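Local coordinates for exocyst complex component EXO70 (Saccharomyces cerevisiae, PDB 2B1E), which serves in the exocyst complex, which tethers secretory vesicles to sites of exocytosis, and plays a role in assembling that complex, at residues L285-K296 and A312-F323. Numbering follows the deposited sequence.
Sequences LFRDAIDRIIKK and ATVDTMSRLRKF
Phe323 reaches across to Phe286, Ala289 and Leu285 between helices 268-299 and 311-323, whose segments run antiparallel at 167° with axes approaching to 9.6 Å; apolar contacts gather around this ring, and a salt bridge joins the helices at Arg292 and Asp315. From its CB, which points at the partner helix, Phe323 sends out its ring. Along one edge CD1 and CE1 lie against Phe286, CE1 over a face of that ring and 3.8 Å from Phe286 CE1, with the two planes oblique at 47°; on the other edge CE2 meets the methyl of Ala289; and CZ, at the far end, lies against Leu285 CG while the ring edge faces Leu285 O. Phe244 packs edge-to-face on the same ring. At the next level, Ile293 CD1 presses tightly on Thr316 CG2, 3.4 Å away. The rotation of Thr316 is fixed by its hydroxyl, which donates to Ala312 O, a carbonyl gripped from its opposite face by Thr316 N. Arg292 and Asp315 both turn CG anti to the backbone N (chi1 -176° for Arg292, whose chain also bends at chi2), which carries their charged groups across the gap. Guanidinium and carboxylate lie nearly coplanar, and Arg292 NE donates to the syn lone pair of Asp315 OD2 at 2.7 Å. Over a face of that guanidinium comes Arg319 NH2, 3.5 Å from Arg292 NH2, a like-charge approach that Asp315 probably eases. A leucine in place of Arg292 would probably leave the Asp315 carboxylate without its salt-bridge mate. Close helix packing of this kind, antiparallel and linked by a short connection, is a helical hairpin, the recurring element of the elongated all-helical rod of Exo70.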
loop_
_atom_site.group_PDB
_atom_site.type_symbol
_atom_site.label_atom_id
_atom_site.label_comp_id
_atom_site.label_asym_id
_atom_site.label_seq_id
_atom_site.Cartn_x
_atom_site.Cartn_y
_atom_site.Cartn_z
ATOM N N LEU A 285 8.927 0.861 1.592
ATOM C CA LEU A 285 8.634 -0.559 1.503
ATOM C C LEU A 285 9.133 -1.109 0.163
ATOM O O LEU A 285 9.662 -2.218 0.093
ATOM C CB LEU A 285 7.127 -0.781 1.650
ATOM C CG LEU A 285 6.667 -2.200 1.975
ATOM C CD1 LEU A 285 7.361 -2.680 3.238
ATOM C CD2 LEU A 285 5.151 -2.221 2.150
ATOM N N PHE A 286 8.977 -0.314 -0.892
ATOM C CA PHE A 286 9.405 -0.710 -2.232
ATOM C C PHE A 286 10.915 -0.586 -2.397
ATOM O O PHE A 286 11.579 -1.524 -2.840
ATOM C CB PHE A 286 8.689 0.149 -3.276
ATOM C CG PHE A 286 7.213 -0.115 -3.359
ATOM C CD1 PHE A 286 6.716 -1.076 -4.227
ATOM C CD2 PHE A 286 6.325 0.560 -2.526
ATOM C CE1 PHE A 286 5.355 -1.366 -4.265
ATOM C CE2 PHE A 286 4.963 0.277 -2.557
ATOM C CZ PHE A 286 4.478 -0.689 -3.427
ATOM N N ARG A 287 11.454 0.574 -2.040
ATOM C CA ARG A 287 12.889 0.798 -2.142
ATOM C C ARG A 287 13.618 -0.298 -1.366
ATOM O O ARG A 287 14.650 -0.806 -1.806
ATOM C CB ARG A 287 13.246 2.168 -1.567
ATOM C CG ARG A 287 14.698 2.565 -1.750
ATOM C CD ARG A 287 14.975 3.894 -1.061
ATOM N NE ARG A 287 16.290 4.441 -1.388
ATOM C CZ ARG A 287 17.451 3.892 -1.039
ATOM N NH1 ARG A 287 17.478 2.763 -0.344
ATOM N NH2 ARG A 287 18.589 4.483 -1.379
ATOM N N ASP A 288 13.063 -0.666 -0.215
ATOM C CA ASP A 288 13.649 -1.690 0.638
ATOM C C ASP A 288 13.698 -3.064 -0.017
ATOM O O ASP A 288 14.670 -3.799 0.153
ATOM C CB ASP A 288 12.877 -1.791 1.955
ATOM C CG ASP A 288 13.437 -2.856 2.874
ATOM O OD1 ASP A 288 14.631 -2.768 3.232
ATOM O OD2 ASP A 288 12.684 -3.785 3.238
ATOM N N ALA A 289 12.644 -3.412 -0.751
ATOM C CA ALA A 289 12.582 -4.703 -1.431
ATOM C C ALA A 289 13.751 -4.842 -2.399
ATOM O O ALA A 289 14.368 -5.903 -2.494
ATOM C CB ALA A 289 11.266 -4.838 -2.186
ATOM N N ILE A 290 14.050 -3.764 -3.116
ATOM C CA ILE A 290 15.148 -3.775 -4.075
ATOM C C ILE A 290 16.487 -3.956 -3.363
ATOM O O ILE A 290 17.293 -4.799 -3.753
ATOM C CB ILE A 290 15.178 -2.469 -4.914
ATOM C CG1 ILE A 290 13.988 -2.439 -5.882
ATOM C CG2 ILE A 290 16.485 -2.371 -5.692
ATOM C CD1 ILE A 290 14.002 -3.554 -6.934
ATOM N N ASP A 291 16.711 -3.161 -2.319
ATOM C CA ASP A 291 17.945 -3.219 -1.538
ATOM C C ASP A 291 18.089 -4.577 -0.861
ATOM O O ASP A 291 19.192 -5.102 -0.711
ATOM C CB ASP A 291 17.944 -2.104 -0.488
ATOM C CG ASP A 291 18.123 -0.729 -1.104
ATOM O OD1 ASP A 291 17.853 -0.586 -2.316
ATOM O OD2 ASP A 291 18.523 0.210 -0.382
ATOM N N ARG A 292 16.959 -5.142 -0.461
ATOM C CA ARG A 292 16.941 -6.441 0.184
ATOM C C ARG A 292 17.454 -7.505 -0.795
ATOM O O ARG A 292 18.225 -8.384 -0.421
ATOM C CB ARG A 292 15.515 -6.772 0.612
ATOM C CG ARG A 292 15.382 -8.055 1.383
ATOM C CD ARG A 292 14.041 -8.690 1.095
ATOM N NE ARG A 292 13.749 -9.762 2.032
ATOM C CZ ARG A 292 13.497 -9.565 3.319
ATOM N NH1 ARG A 292 13.501 -8.329 3.813
ATOM N NH2 ARG A 292 13.245 -10.597 4.111
ATOM N N ILE A 293 17.021 -7.420 -2.050
ATOM C CA ILE A 293 17.445 -8.374 -3.074
ATOM C C ILE A 293 18.946 -8.260 -3.345
ATOM O O ILE A 293 19.650 -9.271 -3.424
ATOM C CB ILE A 293 16.674 -8.156 -4.397
ATOM C CG1 ILE A 293 15.174 -8.347 -4.158
ATOM C CG2 ILE A 293 17.146 -9.156 -5.447
ATOM C CD1 ILE A 293 14.308 -7.944 -5.339
ATOM N N ILE A 294 19.428 -7.029 -3.492
ATOM C CA ILE A 294 20.847 -6.784 -3.735
ATOM C C ILE A 294 21.703 -7.337 -2.591
ATOM O O ILE A 294 22.795 -7.852 -2.822
ATOM C CB ILE A 294 21.128 -5.270 -3.902
ATOM C CG1 ILE A 294 20.386 -4.745 -5.131
ATOM C CG2 ILE A 294 22.626 -5.021 -4.054
ATOM C CD1 ILE A 294 20.491 -3.250 -5.322
ATOM N N LYS A 295 21.204 -7.237 -1.362
ATOM C CA LYS A 295 21.936 -7.738 -0.200
ATOM C C LYS A 295 21.890 -9.258 -0.122
ATOM O O LYS A 295 22.912 -9.908 0.092
ATOM C CB LYS A 295 21.363 -7.152 1.095
ATOM C CG LYS A 295 21.477 -5.641 1.198
ATOM C CD LYS A 295 20.957 -5.149 2.540
ATOM C CE LYS A 295 21.050 -3.637 2.654
ATOM N NZ LYS A 295 20.515 -3.166 3.967
ATOM N N LYS A 296 20.699 -9.823 -0.280
ATOM C CA LYS A 296 20.548 -11.272 -0.231
ATOM C C LYS A 296 21.337 -11.948 -1.361
ATOM O O LYS A 296 22.048 -12.920 -1.129
ATOM C CB LYS A 296 19.068 -11.651 -0.327
ATOM C CG LYS A 296 18.250 -11.325 0.917
ATOM C CD LYS A 296 18.520 -12.336 2.026
ATOM C CE LYS A 296 17.687 -12.048 3.271
ATOM N NZ LYS A 296 18.037 -10.722 3.849
ATOM N N ALA A 312 18.359 -16.520 -1.957
ATOM C CA ALA A 312 18.096 -15.136 -2.341
ATOM C C ALA A 312 16.845 -15.149 -3.209
ATOM O O ALA A 312 15.931 -14.354 -3.019
ATOM C CB ALA A 312 19.278 -14.558 -3.129
ATOM N N THR A 313 16.808 -16.081 -4.149
ATOM C CA THR A 313 15.680 -16.210 -5.059
ATOM C C THR A 313 14.419 -16.623 -4.302
ATOM O O THR A 313 13.365 -16.008 -4.464
ATOM C CB THR A 313 16.010 -17.231 -6.172
ATOM O OG1 THR A 313 17.110 -16.729 -6.944
ATOM C CG2 THR A 313 14.816 -17.455 -7.089
ATOM N N VAL A 314 14.532 -17.655 -3.471
ATOM C CA VAL A 314 13.391 -18.115 -2.689
ATOM C C VAL A 314 12.820 -16.937 -1.900
ATOM O O VAL A 314 11.625 -16.675 -1.950
ATOM C CB VAL A 314 13.790 -19.237 -1.696
ATOM C CG1 VAL A 314 12.565 -19.704 -0.918
ATOM C CG2 VAL A 314 14.402 -20.409 -2.447
ATOM N N ASP A 315 13.684 -16.219 -1.191
ATOM C CA ASP A 315 13.255 -15.076 -0.390
ATOM C C ASP A 315 12.630 -13.968 -1.227
ATOM O O ASP A 315 11.569 -13.441 -0.886
ATOM C CB ASP A 315 14.439 -14.495 0.386
ATOM C CG ASP A 315 14.026 -13.385 1.345
ATOM O OD1 ASP A 315 13.472 -13.705 2.420
ATOM O OD2 ASP A 315 14.248 -12.195 1.023
ATOM N N THR A 316 13.297 -13.604 -2.318
ATOM C CA THR A 316 12.804 -12.541 -3.183
ATOM C C THR A 316 11.397 -12.800 -3.722
ATOM O O THR A 316 10.569 -11.891 -3.752
ATOM C CB THR A 316 13.763 -12.297 -4.376
ATOM O OG1 THR A 316 15.046 -11.897 -3.882
ATOM C CG2 THR A 316 13.230 -11.191 -5.279
ATOM N N MET A 317 11.117 -14.027 -4.144
ATOM C CA MET A 317 9.793 -14.320 -4.683
ATOM C C MET A 317 8.725 -14.389 -3.593
ATOM O O MET A 317 7.589 -13.963 -3.805
ATOM C CB MET A 317 9.820 -15.608 -5.503
ATOM C CG MET A 317 10.678 -15.501 -6.763
ATOM S SD MET A 317 10.377 -14.009 -7.751
ATOM C CE MET A 317 11.613 -12.982 -7.207
ATOM N N SER A 318 9.085 -14.907 -2.424
ATOM C CA SER A 318 8.131 -14.977 -1.324
ATOM C C SER A 318 7.711 -13.540 -1.023
ATOM O O SER A 318 6.529 -13.245 -0.837
ATOM C CB SER A 318 8.783 -15.596 -0.087
ATOM O OG SER A 318 7.853 -15.702 0.980
ATOM N N ARG A 319 8.695 -12.649 -0.996
ATOM C CA ARG A 319 8.458 -11.235 -0.730
ATOM C C ARG A 319 7.517 -10.635 -1.772
ATOM O O ARG A 319 6.523 -9.992 -1.427
ATOM C CB ARG A 319 9.791 -10.479 -0.716
ATOM C CG ARG A 319 9.675 -8.965 -0.591
ATOM C CD ARG A 319 9.015 -8.530 0.712
ATOM N NE ARG A 319 9.741 -8.981 1.897
ATOM C CZ ARG A 319 9.405 -8.658 3.142
ATOM N NH1 ARG A 319 8.356 -7.878 3.365
ATOM N NH2 ARG A 319 10.110 -9.116 4.168
ATOM N N LEU A 320 7.836 -10.837 -3.049
ATOM C CA LEU A 320 6.994 -10.321 -4.125
ATOM C C LEU A 320 5.620 -10.986 -4.044
ATOM O O LEU A 320 4.595 -10.368 -4.354
ATOM C CB LEU A 320 7.637 -10.602 -5.492
ATOM C CG LEU A 320 8.932 -9.848 -5.810
ATOM C CD1 LEU A 320 9.443 -10.251 -7.185
ATOM C CD2 LEU A 320 8.678 -8.345 -5.756
ATOM N N ARG A 321 5.614 -12.244 -3.613
ATOM C CA ARG A 321 4.391 -13.025 -3.470
ATOM C C ARG A 321 3.478 -12.380 -2.435
ATOM O O ARG A 321 2.256 -12.408 -2.566
ATOM C CB ARG A 321 4.731 -14.454 -3.033
ATOM C CG ARG A 321 3.537 -15.408 -2.950
ATOM C CD ARG A 321 2.899 -15.604 -4.314
ATOM N NE ARG A 321 2.142 -16.852 -4.410
ATOM C CZ ARG A 321 0.909 -17.035 -3.947
ATOM N NH1 ARG A 321 0.256 -16.047 -3.342
ATOM N NH2 ARG A 321 0.328 -18.219 -4.090
ATOM N N LYS A 322 4.080 -11.798 -1.403
ATOM C CA LYS A 322 3.308 -11.146 -0.354
ATOM C C LYS A 322 2.834 -9.784 -0.850
ATOM O O LYS A 322 1.725 -9.346 -0.532
ATOM C CB LYS A 322 4.157 -10.992 0.909
ATOM C CG LYS A 322 4.734 -12.305 1.431
ATOM C CD LYS A 322 5.512 -12.108 2.724
ATOM C CE LYS A 322 6.308 -13.354 3.087
ATOM N NZ LYS A 322 5.455 -14.573 3.175
ATOM N N PHE A 323 3.679 -9.122 -1.634
ATOM C CA PHE A 323 3.356 -7.821 -2.206
ATOM C C PHE A 323 2.101 -7.956 -3.066
ATOM O O PHE A 323 1.210 -7.112 -3.014
ATOM C CB PHE A 323 4.512 -7.332 -3.081
ATOM C CG PHE A 323 5.433 -6.362 -2.405
ATOM C CD1 PHE A 323 5.103 -5.015 -2.317
ATOM C CD2 PHE A 323 6.648 -6.790 -1.876
ATOM C CE1 PHE A 323 5.968 -4.104 -1.713
ATOM C CE2 PHE A 323 7.523 -5.885 -1.270
ATOM C CZ PHE A 323 7.182 -4.540 -1.188
#